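Local atomic coordinates of ribosome inactivating type 1 protein (Iris hollandica, PDB entry 3MVG), a protein that belongs to the type 1 ribosome-inactivating proteins, single-chain proteins with a mixed beta sheet and helices. Residues Arg14-Ser17 / Asp18-Asn22. Numbering follows the deposited sequence.
Sequences RSYS and DFLQN
Tyr16 and Leu20 meet one turn apart on the buried side of helix 13-27, where Leu20 CD1 lies 3.5 Å from Tyr16 CE2 and Leu20 CG lies over one face of the ring, near its border rather than its centre. Tyr16 has CG anti to the amide nitrogen and beside the carbonyl carbon (chi1 -180°), which brings the ring alongside Leu20, whose branched apolar chain suits it. Tyr16 CD1 also touches Phe19 CD2 obliquely, at 4.3 Å, while Phe19 packs against Phe6. A tyrosine suits this place because its ring packs on Leu20 and on Val172 and Thr173 of helix 166-173, while its OH is hydrogen-bonded to Leu158 O.

The backbone is paired in the regular i to i+4 pattern: Asp18 N reaches Arg14 O at 2.8 Å, Phe19 N reaches Ser15 O at 3.0 Å, and the Tyr16 and Ser17 carbonyls accept from the amides of Leu20 and Gln21. The short side chain of Ser17 touches Thr173, and OG is hydrogen-bonded to Glu169 OE1; Gln21 suits its place as an amide whose OE1 accepts from Arg166 and Arg24.

Arg14 NH2 stands 4.5 Å from Asp18 OD2, which lies well out of the guanidinium plane, so the attraction is electrostatic alone. Arg14, extended from CG to NE, instead forms an intersubunit salt bridge, NE to Asp18 OD2 of the second subunit. The chemistry thus gives the helix three sides: Tyr16, Phe19 and Leu20 packed inward with the hydroxyl bonded, Ser17 and Gln21 bonded to neighbouring side chains, and Arg14 paired across the subunit interface.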
ATOM      1  N   ARG A  14       7.953  -2.815  -7.100  1.00 13.68           N
ATOM      2  CA  ARG A  14       9.105  -2.185  -6.475  1.00 14.21           C
ATOM      3  C   ARG A  14       9.611  -0.978  -7.262  1.00 13.60           C
ATOM      4  O   ARG A  14       9.891   0.064  -6.674  1.00 13.23           O
ATOM      5  CB  ARG A  14      10.211  -3.233  -6.318  1.00 15.13           C
ATOM      6  CG  ARG A  14      11.287  -2.925  -5.293  1.00 17.98           C
ATOM      7  CD  ARG A  14      12.150  -4.182  -5.146  1.00 22.39           C
ATOM      8  NE  ARG A  14      13.102  -4.140  -4.039  1.00 26.26           N
ATOM      9  CZ  ARG A  14      14.399  -3.875  -4.166  1.00 26.79           C
ATOM     10  NH1 ARG A  14      15.176  -3.870  -3.093  1.00 27.67           N
ATOM     11  NH2 ARG A  14      14.922  -3.611  -5.361  1.00 27.64           N
ATOM     12  N   SER A  15       9.718  -1.094  -8.586  1.00 12.71           N
ATOM     13  CA  SER A  15      10.234   0.019  -9.384  1.00 12.53           C
ATOM     14  C   SER A  15       9.283   1.220  -9.386  1.00 12.11           C
ATOM     15  O   SER A  15       9.734   2.367  -9.340  1.00 12.05           O
ATOM     16  CB  SER A  15      10.615  -0.389 -10.814  1.00 12.50           C
ATOM     17  OG  SER A  15       9.484  -0.662 -11.632  1.00 13.33           O
ATOM     18  N   TYR A  16       7.983   0.954  -9.416  1.00 11.71           N
ATOM     19  CA  TYR A  16       7.003   2.033  -9.371  1.00 11.39           C
ATOM     20  C   TYR A  16       7.042   2.713  -7.999  1.00 11.38           C
ATOM     21  O   TYR A  16       7.082   3.940  -7.900  1.00 11.35           O
ATOM     22  CB  TYR A  16       5.610   1.504  -9.709  1.00 11.17           C
ATOM     23  CG  TYR A  16       4.557   2.584  -9.678  1.00 10.27           C
ATOM     24  CD1 TYR A  16       4.516   3.577 -10.653  1.00 10.94           C
ATOM     25  CD2 TYR A  16       3.616   2.623  -8.660  1.00 10.36           C
ATOM     26  CE1 TYR A  16       3.546   4.586 -10.611  1.00 10.70           C
ATOM     27  CE2 TYR A  16       2.645   3.617  -8.608  1.00 10.05           C
ATOM     28  CZ  TYR A  16       2.616   4.585  -9.587  1.00  9.94           C
ATOM     29  OH  TYR A  16       1.640   5.562  -9.508  1.00 10.16           O
ATOM     30  N   SER A  17       7.062   1.921  -6.935  1.00 10.93           N
ATOM     31  CA  SER A  17       7.131   2.484  -5.590  1.00 11.42           C
ATOM     32  C   SER A  17       8.441   3.229  -5.334  1.00 10.69           C
ATOM     33  O   SER A  17       8.437   4.272  -4.669  1.00 10.81           O
ATOM     34  CB  SER A  17       6.922   1.392  -4.560  1.00 11.59           C
ATOM     35  OG  SER A  17       5.588   0.948  -4.608  1.00 13.97           O
ATOM     36  N   ASP A  18       9.557   2.716  -5.853  1.00 11.19           N
ATOM     37  CA  ASP A  18      10.833   3.410  -5.724  1.00 11.62           C
ATOM     38  C   ASP A  18      10.795   4.767  -6.417  1.00 11.24           C
ATOM     39  O   ASP A  18      11.303   5.759  -5.888  1.00 10.89           O
ATOM     40  CB  ASP A  18      11.978   2.561  -6.297  1.00 11.91           C
ATOM     41  CG  ASP A  18      12.415   1.427  -5.364  1.00 14.14           C
ATOM     42  OD1 ASP A  18      11.987   1.377  -4.194  1.00 15.96           O
ATOM     43  OD2 ASP A  18      13.210   0.574  -5.812  1.00 17.22           O
ATOM     44  N   PHE A  19      10.215   4.804  -7.614  1.00 10.75           N
ATOM     45  CA  PHE A  19      10.021   6.052  -8.338  1.00 10.33           C
ATOM     46  C   PHE A  19       9.252   7.074  -7.490  1.00  9.78           C
ATOM     47  O   PHE A  19       9.702   8.196  -7.308  1.00 10.08           O
ATOM     48  CB  PHE A  19       9.324   5.773  -9.677  1.00 10.89           C
ATOM     49  CG  PHE A  19       8.586   6.957 -10.249  1.00 10.75           C
ATOM     50  CD1 PHE A  19       9.258   8.128 -10.579  1.00 11.12           C
ATOM     51  CD2 PHE A  19       7.225   6.890 -10.482  1.00 11.49           C
ATOM     52  CE1 PHE A  19       8.581   9.229 -11.113  1.00 12.19           C
ATOM     53  CE2 PHE A  19       6.539   7.982 -11.019  1.00 12.43           C
ATOM     54  CZ  PHE A  19       7.222   9.153 -11.334  1.00 12.06           C
ATOM     55  N   LEU A  20       8.113   6.667  -6.953  1.00  9.41           N
ATOM     56  CA  LEU A  20       7.299   7.589  -6.171  1.00  9.42           C
ATOM     57  C   LEU A  20       8.016   8.051  -4.920  1.00  9.87           C
ATOM     58  O   LEU A  20       7.874   9.203  -4.521  1.00  9.72           O
ATOM     59  CB  LEU A  20       5.960   6.958  -5.802  1.00  9.80           C
ATOM     60  CG  LEU A  20       4.999   6.710  -6.967  1.00 10.16           C
ATOM     61  CD1 LEU A  20       3.734   6.116  -6.404  1.00 11.26           C
ATOM     62  CD2 LEU A  20       4.674   7.995  -7.727  1.00 10.89           C
ATOM     63  N   GLN A  21       8.777   7.168  -4.283  1.00  9.94           N
ATOM     64  CA  GLN A  21       9.464   7.572  -3.062  1.00 10.89           C
ATOM     65  C   GLN A  21      10.562   8.584  -3.369  1.00 11.33           C
ATOM     66  O   GLN A  21      10.713   9.583  -2.655  1.00 11.46           O
ATOM     67  CB  GLN A  21       9.997   6.368  -2.283  1.00 11.34           C
ATOM     68  CG  GLN A  21      10.517   6.751  -0.893  1.00 11.66           C
ATOM     69  CD  GLN A  21       9.473   7.488  -0.070  1.00 11.06           C
ATOM     70  OE1 GLN A  21       8.301   7.119  -0.056  1.00 12.71           O
ATOM     71  NE2 GLN A  21       9.894   8.536   0.627  1.00 11.82           N
ATOM     72  N   ASN A  22      11.331   8.348  -4.429  0.50 11.75           N
ATOM     73  CA  ASN A  22      12.327   9.330  -4.863  0.50 12.34           C
ATOM     74  C   ASN A  22      11.673  10.661  -5.227  0.50 11.66           C
ATOM     75  O   ASN A  22      12.200  11.737  -4.930  0.50 11.50           O
ATOM     76  CB  ASN A  22      13.143   8.795  -6.041  0.50 13.10           C
ATOM     77  CG  ASN A  22      14.218   7.825  -5.608  0.50 14.99           C
ATOM     78  OD1 ASN A  22      14.805   7.969  -4.533  0.50 17.79           O
ATOM     79  ND2 ASN A  22      14.494   6.836  -6.446  0.50 17.52           N
TER